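Local coordinates for protein COBE (Pseudomonas aeruginosa, PDB 2W6L) that probably takes part in cobalamin (vitamin B12) biosynthesis, being related to the C-terminal part of CbiG, though its precise role is not established, at residues Leu9-Gly14 with Ile130-Leu135; Ala21-Ala26 with Asp126-Ala131. All blocks are in the same frame, centred on the assembly; numbering follows the deposited sequence. Where two conformers were deposited one is given.

Contact 1 of 2, residues Leu9-Gly14 with Ile130-Leu135; sequences LIAGIG and IALARL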
loop_
_atom_site.group_PDB
_atom_site.type_symbol
_atom_site.label_atom_id
_atom_site.label_comp_id
_atom_site.label_asym_id
_atom_site.label_seq_id
_atom_site.Cartn_x
_atom_site.Cartn_y
_atom_site.Cartn_z
ATOM N N LEU A 9 -7.438 -4.010 -6.430
ATOM C CA LEU A 9 -7.207 -2.788 -5.639
ATOM C C LEU A 9 -6.358 -3.104 -4.418
ATOM O O LEU A 9 -6.725 -3.957 -3.590
ATOM C CB LEU A 9 -8.509 -2.213 -5.173
ATOM C CG LEU A 9 -8.421 -0.929 -4.391
ATOM C CD1 LEU A 9 -7.947 0.272 -5.276
ATOM C CD2 LEU A 9 -9.749 -0.695 -3.772
ATOM N N ILE A 10 -5.236 -2.395 -4.291
ATOM C CA ILE A 10 -4.242 -2.695 -3.256
ATOM C C ILE A 10 -4.017 -1.429 -2.481
ATOM O O ILE A 10 -3.902 -0.333 -3.080
ATOM C CB ILE A 10 -2.895 -3.102 -3.942
ATOM C CG1 ILE A 10 -3.069 -4.336 -4.863
ATOM C CG2 ILE A 10 -1.758 -3.322 -2.946
ATOM C CD1 ILE A 10 -3.556 -5.610 -4.195
ATOM N N ALA A 11 -3.887 -1.562 -1.178
ATOM C CA ALA A 11 -3.489 -0.433 -0.361
ATOM C C ALA A 11 -2.082 -0.698 0.172
ATOM O O ALA A 11 -1.880 -1.718 0.838
ATOM C CB ALA A 11 -4.431 -0.337 0.779
ATOM N N GLY A 12 -1.164 0.208 -0.131
ATOM C CA GLY A 12 0.183 0.234 0.413
ATOM C C GLY A 12 0.176 1.043 1.674
ATOM O O GLY A 12 -0.435 2.104 1.717
ATOM N N ILE A 13 0.860 0.570 2.703
ATOM C CA ILE A 13 0.883 1.240 3.996
ATOM C C ILE A 13 2.336 1.410 4.451
ATOM O O ILE A 13 3.128 0.462 4.424
ATOM C CB ILE A 13 0.047 0.423 5.060
ATOM C CG1 ILE A 13 -1.391 0.178 4.504
ATOM C CG2 ILE A 13 0.162 1.045 6.460
ATOM C CD1 ILE A 13 -2.267 -0.807 5.268
ATOM N N GLY A 14 2.697 2.619 4.868
ATOM C CA GLY A 14 3.927 2.823 5.664
ATOM C C GLY A 14 3.532 3.396 7.005
ATOM O O GLY A 14 2.608 4.207 7.057
ATOM N N ILE A 130 -1.005 5.978 3.531
ATOM C CA ILE A 130 -1.730 4.958 2.722
ATOM C C ILE A 130 -1.763 5.374 1.296
ATOM O O ILE A 130 -2.094 6.543 1.036
ATOM C CB ILE A 130 -3.219 4.789 3.179
ATOM C CG1 ILE A 130 -3.280 4.818 4.705
ATOM C CG2 ILE A 130 -3.860 3.590 2.448
ATOM C CD1 ILE A 130 -3.152 3.527 5.452
ATOM N N ALA A 131 -1.461 4.457 0.341
ATOM C CA ALA A 131 -1.628 4.766 -1.091
ATOM C C ALA A 131 -2.471 3.663 -1.703
ATOM O O ALA A 131 -2.439 2.570 -1.169
ATOM C CB ALA A 131 -0.274 4.801 -1.782
ATOM N N LEU A 132 -3.167 3.935 -2.809
ATOM C CA LEU A 132 -4.027 2.913 -3.450
ATOM C C LEU A 132 -3.579 2.755 -4.839
ATOM O O LEU A 132 -3.302 3.773 -5.531
ATOM C CB LEU A 132 -5.514 3.371 -3.415
ATOM C CG LEU A 132 -6.096 3.623 -2.052
ATOM C CD1 LEU A 132 -7.589 4.061 -2.256
ATOM C CD2 LEU A 132 -6.072 2.350 -1.164
ATOM N N ALA A 133 -3.461 1.490 -5.293
ATOM C CA ALA A 133 -3.084 1.249 -6.655
ATOM C C ALA A 133 -4.136 0.291 -7.254
ATOM O O ALA A 133 -4.722 -0.531 -6.547
ATOM C CB ALA A 133 -1.755 0.622 -6.742
ATOM N N ARG A 134 -4.370 0.429 -8.553
ATOM C CA ARG A 134 -5.264 -0.471 -9.290
ATOM C C ARG A 134 -4.573 -1.007 -10.519
ATOM O O ARG A 134 -3.485 -0.591 -10.853
ATOM C CB ARG A 134 -6.549 0.241 -9.721
ATOM C CG ARG A 134 -6.303 1.498 -10.551
ATOM C CD ARG A 134 -7.580 2.199 -10.944
ATOM N NE ARG A 134 -7.353 2.830 -12.243
ATOM C CZ ARG A 134 -7.673 2.253 -13.397
ATOM N NH1 ARG A 134 -8.267 1.063 -13.399
ATOM N NH2 ARG A 134 -7.417 2.871 -14.543
ATOM N N LEU A 135 -5.200 -1.963 -11.172
ATOM C CA LEU A 135 -4.670 -2.486 -12.422
ATOM C C LEU A 135 -5.010 -1.498 -13.554
ATOM O O LEU A 135 -6.162 -1.111 -13.702
ATOM C CB LEU A 135 -5.255 -3.880 -12.652
ATOM C CG LEU A 135 -4.316 -5.025 -13.043
ATOM C CD1 LEU A 135 -2.929 -4.874 -12.431
ATOM C CD2 LEU A 135 -4.954 -6.397 -12.716
#
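Ile13 and Ile130 both turn CG1 to the side of the backbone N, with chi1 of -54° and -41°, and lie side by side pointing the same way. In Ile130 this placement of CG1, together with a chi2 of -90°, swings CD1 across to Ile13 CG1, 3.9 Å away. Further along the same face, Leu132 reaches across with one branch: its CD2 meets Ala11 CB at 3.7 Å. Leu9 joins this row through CD1, which sits 4.4 Å from Leu132 CB.

The backbones beneath form an antiparallel pair, with segment axes 4.5 Å apart at closest. Two residues carry the bonds on each strand. Ile10 gives its N-H to Ala133 O at 3.0 Å and receives that of Ala133 on its own O at 2.9 Å. Gly12 and Ala131 exchange bonds likewise, Gly12 N to Ala131 O and Ala131 N to Gly12 O, each 2.9 Å long. Ala11-Leu132 and Ile13-Ile130, the non-hydrogen-bonded pairs, alternate with these and send their side chains to the opposite face of the sheet from Ile10, Ala131 and Ala133.

The two strands occupy the middle of a mixed sheet, where the parallel part meets the antiparallel part. Strand 44-48 flanks 9-15, and strand 116-124 flanks 128-135. Helix 21-34 packs on the face of Ala11, Ile13, Ile130 and Leu132 through Leu24, Leu27, Leu28 and Leu32.

Contact 2 of 2, residues Ala21-Ala26 with Asp126-Ala131; sequences AEHLRA and DRASIA. With SO4 (sulfate ion), chain B.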
loop_
_atom_site.group_PDB
_atom_site.type_symbol
_atom_site.label_atom_id
_atom_site.label_comp_id
_atom_site.label_asym_id
_atom_site.label_seq_id
_atom_site.Cartn_x
_atom_site.Cartn_y
_atom_site.Cartn_z
ATOM N N ALA A 21 -3.955 -1.024 14.773
ATOM C CA ALA A 21 -4.861 -1.490 13.733
ATOM C C ALA A 21 -5.983 -0.470 13.575
ATOM O O ALA A 21 -6.410 -0.180 12.460
ATOM C CB ALA A 21 -5.436 -2.845 14.085
ATOM N N GLU A 22 -6.461 0.092 14.688
ATOM C CA GLU A 22 -7.600 1.013 14.574
ATOM C C GLU A 22 -7.205 2.331 13.884
ATOM O O GLU A 22 -7.993 2.920 13.122
ATOM C CB GLU A 22 -8.238 1.249 15.938
ATOM C CG GLU A 22 -8.791 -0.052 16.571
ATOM C CD GLU A 22 -7.767 -1.042 17.248
ATOM O OE1 GLU A 22 -6.493 -0.912 17.220
ATOM O OE2 GLU A 22 -8.294 -2.010 17.846
ATOM N N HIS A 23 -5.983 2.766 14.111
ATOM C CA HIS A 23 -5.496 4.012 13.509
ATOM C C HIS A 23 -5.365 3.783 12.007
ATOM O O HIS A 23 -5.884 4.544 11.167
ATOM C CB HIS A 23 -4.145 4.389 14.118
ATOM C CG HIS A 23 -3.631 5.722 13.668
ATOM N ND1 HIS A 23 -2.870 5.884 12.529
ATOM C CD2 HIS A 23 -3.817 6.966 14.175
ATOM C CE1 HIS A 23 -2.601 7.166 12.358
ATOM N NE2 HIS A 23 -3.159 7.842 13.349
ATOM N N LEU A 24 -4.685 2.700 11.662
ATOM C CA LEU A 24 -4.481 2.363 10.274
ATOM C C LEU A 24 -5.807 2.215 9.609
ATOM O O LEU A 24 -5.983 2.687 8.482
ATOM C CB LEU A 24 -3.753 1.022 10.125
ATOM C CG LEU A 24 -2.317 1.041 10.546
ATOM C CD1 LEU A 24 -1.711 -0.340 10.319
ATOM C CD2 LEU A 24 -1.685 2.099 9.622
ATOM N N ARG A 25 -6.733 1.520 10.264
ATOM C CA ARG A 25 -8.021 1.267 9.591
ATOM C C ARG A 25 -8.780 2.591 9.286
ATOM O O ARG A 25 -9.439 2.691 8.264
ATOM C CB ARG A 25 -8.900 0.318 10.428
ATOM C CG ARG A 25 -10.273 0.087 9.776
ATOM C CD ARG A 25 -11.123 -0.868 10.571
ATOM N NE ARG A 25 -11.496 -0.175 11.810
ATOM C CZ ARG A 25 -11.916 -0.776 12.919
ATOM N NH1 ARG A 25 -12.260 -0.044 13.975
ATOM N NH2 ARG A 25 -12.029 -2.083 12.963
ATOM N N ALA A 26 -8.750 3.530 10.229
ATOM C CA ALA A 26 -9.388 4.866 10.065
ATOM C C ALA A 26 -8.740 5.636 8.908
ATOM O O ALA A 26 -9.430 6.200 8.066
ATOM C CB ALA A 26 -9.251 5.670 11.359
ATOM N N ASP A 126 0.670 11.878 11.053
ATOM C CA ASP A 126 1.939 11.765 11.834
ATOM C C ASP A 126 2.431 10.322 11.926
ATOM O O ASP A 126 3.628 10.062 12.115
ATOM C CB ASP A 126 1.749 12.350 13.255
ATOM C CG ASP A 126 2.970 12.139 14.188
ATOM O OD1 ASP A 126 4.134 12.353 13.775
ATOM O OD2 ASP A 126 2.757 11.788 15.373
ATOM N N ARG A 127 1.522 9.366 11.804
ATOM C CA ARG A 127 1.916 8.009 12.139
ATOM C C ARG A 127 1.959 7.019 10.973
ATOM O O ARG A 127 2.641 5.987 11.047
ATOM C CB ARG A 127 1.088 7.494 13.299
ATOM C CG ARG A 127 1.054 8.493 14.468
ATOM C CD ARG A 127 0.017 8.093 15.437
ATOM N NE ARG A 127 -0.185 9.109 16.453
ATOM C CZ ARG A 127 -0.435 8.830 17.725
ATOM N NH1 ARG A 127 -0.484 7.573 18.150
ATOM N NH2 ARG A 127 -0.616 9.811 18.586
ATOM N N ALA A 128 1.208 7.292 9.907
ATOM C CA ALA A 128 1.105 6.295 8.839
ATOM C C ALA A 128 0.812 6.950 7.505
ATOM O O ALA A 128 0.380 8.132 7.455
ATOM C CB ALA A 128 0.031 5.261 9.223
ATOM N N SER A 129 1.094 6.248 6.401
ATOM C CA SER A 129 0.722 6.749 5.058
ATOM C C SER A 129 0.002 5.631 4.328
ATOM O O SER A 129 0.392 4.469 4.482
ATOM C CB SER A 129 1.924 7.163 4.180
ATOM O OG SER A 129 2.707 8.252 4.705
ATOM N N ILE A 130 -1.005 5.978 3.531
ATOM C CA ILE A 130 -1.730 4.958 2.722
ATOM C C ILE A 130 -1.763 5.374 1.296
ATOM O O ILE A 130 -2.094 6.543 1.036
ATOM C CB ILE A 130 -3.219 4.789 3.179
ATOM C CG1 ILE A 130 -3.280 4.818 4.705
ATOM C CG2 ILE A 130 -3.860 3.590 2.448
ATOM C CD1 ILE A 130 -3.152 3.527 5.452
ATOM N N ALA A 131 -1.461 4.457 0.341
ATOM C CA ALA A 131 -1.628 4.766 -1.091
ATOM C C ALA A 131 -2.471 3.663 -1.703
ATOM O O ALA A 131 -2.439 2.570 -1.169
ATOM C CB ALA A 131 -0.274 4.801 -1.782
HETATM S S SO4 B . 5.683 6.550 3.163
HETATM O O1 SO4 B . 5.380 7.430 4.286
HETATM O O2 SO4 B . 7.047 6.051 3.326
HETATM O O3 SO4 B . 5.438 7.172 1.888
HETATM O O4 SO4 B . 4.703 5.503 3.095
#
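His23 and Arg127 cross at about a right angle where helix 21-34 packs on the mixed sheet of this alpha/beta fold. The Arg127 side chain passes over one face of the imidazole: its CD lies 4.2 Å from the centroid of the His23 ring and 25° off the ring normal, a CH-pi contact offset toward the rim. The ring and guanidinium planes are only 23° apart, yet it is the aliphatic part of the arginine that does the touching. Arg127 CB adds to it, 3.8 Å from His23 CE1. His23 has CG anti to the backbone N, which carries the ring from the helix toward the strand. Near the plane of that ring, at its edge, stands Ala128 CB, 4.4 Å from His23 ND1.

One residue further along the helix, Leu24 starts out alongside the strand rather than straight at it, but its end bends in. Ala128, by contrast, directs its methyl at the helix. Ile130 follows two residues later on the same side of the strand and brings CD1 to 4.2 Å from Leu24 O. Alternation along the strand sends Ser129 away from the helix, toward a sulfate that probably came from the crystallisation liquor. Ser129 OG lies 2.8 Å from sulfate O1, though the position of OG is less sure; Ser98 OG, Val99 N and Ala100 N bond the same ion.

The segment axes approach to 9.3 Å at closest, their N-to-C directions 40° apart, with Leu24, Ala128 and Ile130 between helix and strand. Leu57 and Leu60 of helix 55-64 also pack on Leu24. The tightest apolar approach between helix and strand here is Leu24 CD2 to Ala128 CB, 3.6 Å.

In the fold
Contacts 1 and 2 have centres about 12 Å apart and share Ile130 and Ala131 of strand 128-135. Contact 1 joins that strand to its sheet neighbour 9-15, while contact 2 sets helix 21-34, the next element in the chain after strand 9-15, against one face of the same sheet. Ile130 serves both, flanked by Ile13 in one and approached by the helix in the other. The two contacts also meet directly: Ile13 CG2 packs 3.8 Å from Leu24 CD2, and Gly14 O lies 2.6 Å from Ser129 N, a probable hydrogen bond that continues the strand pairing toward Ser129, whose side chain points to the sulfate.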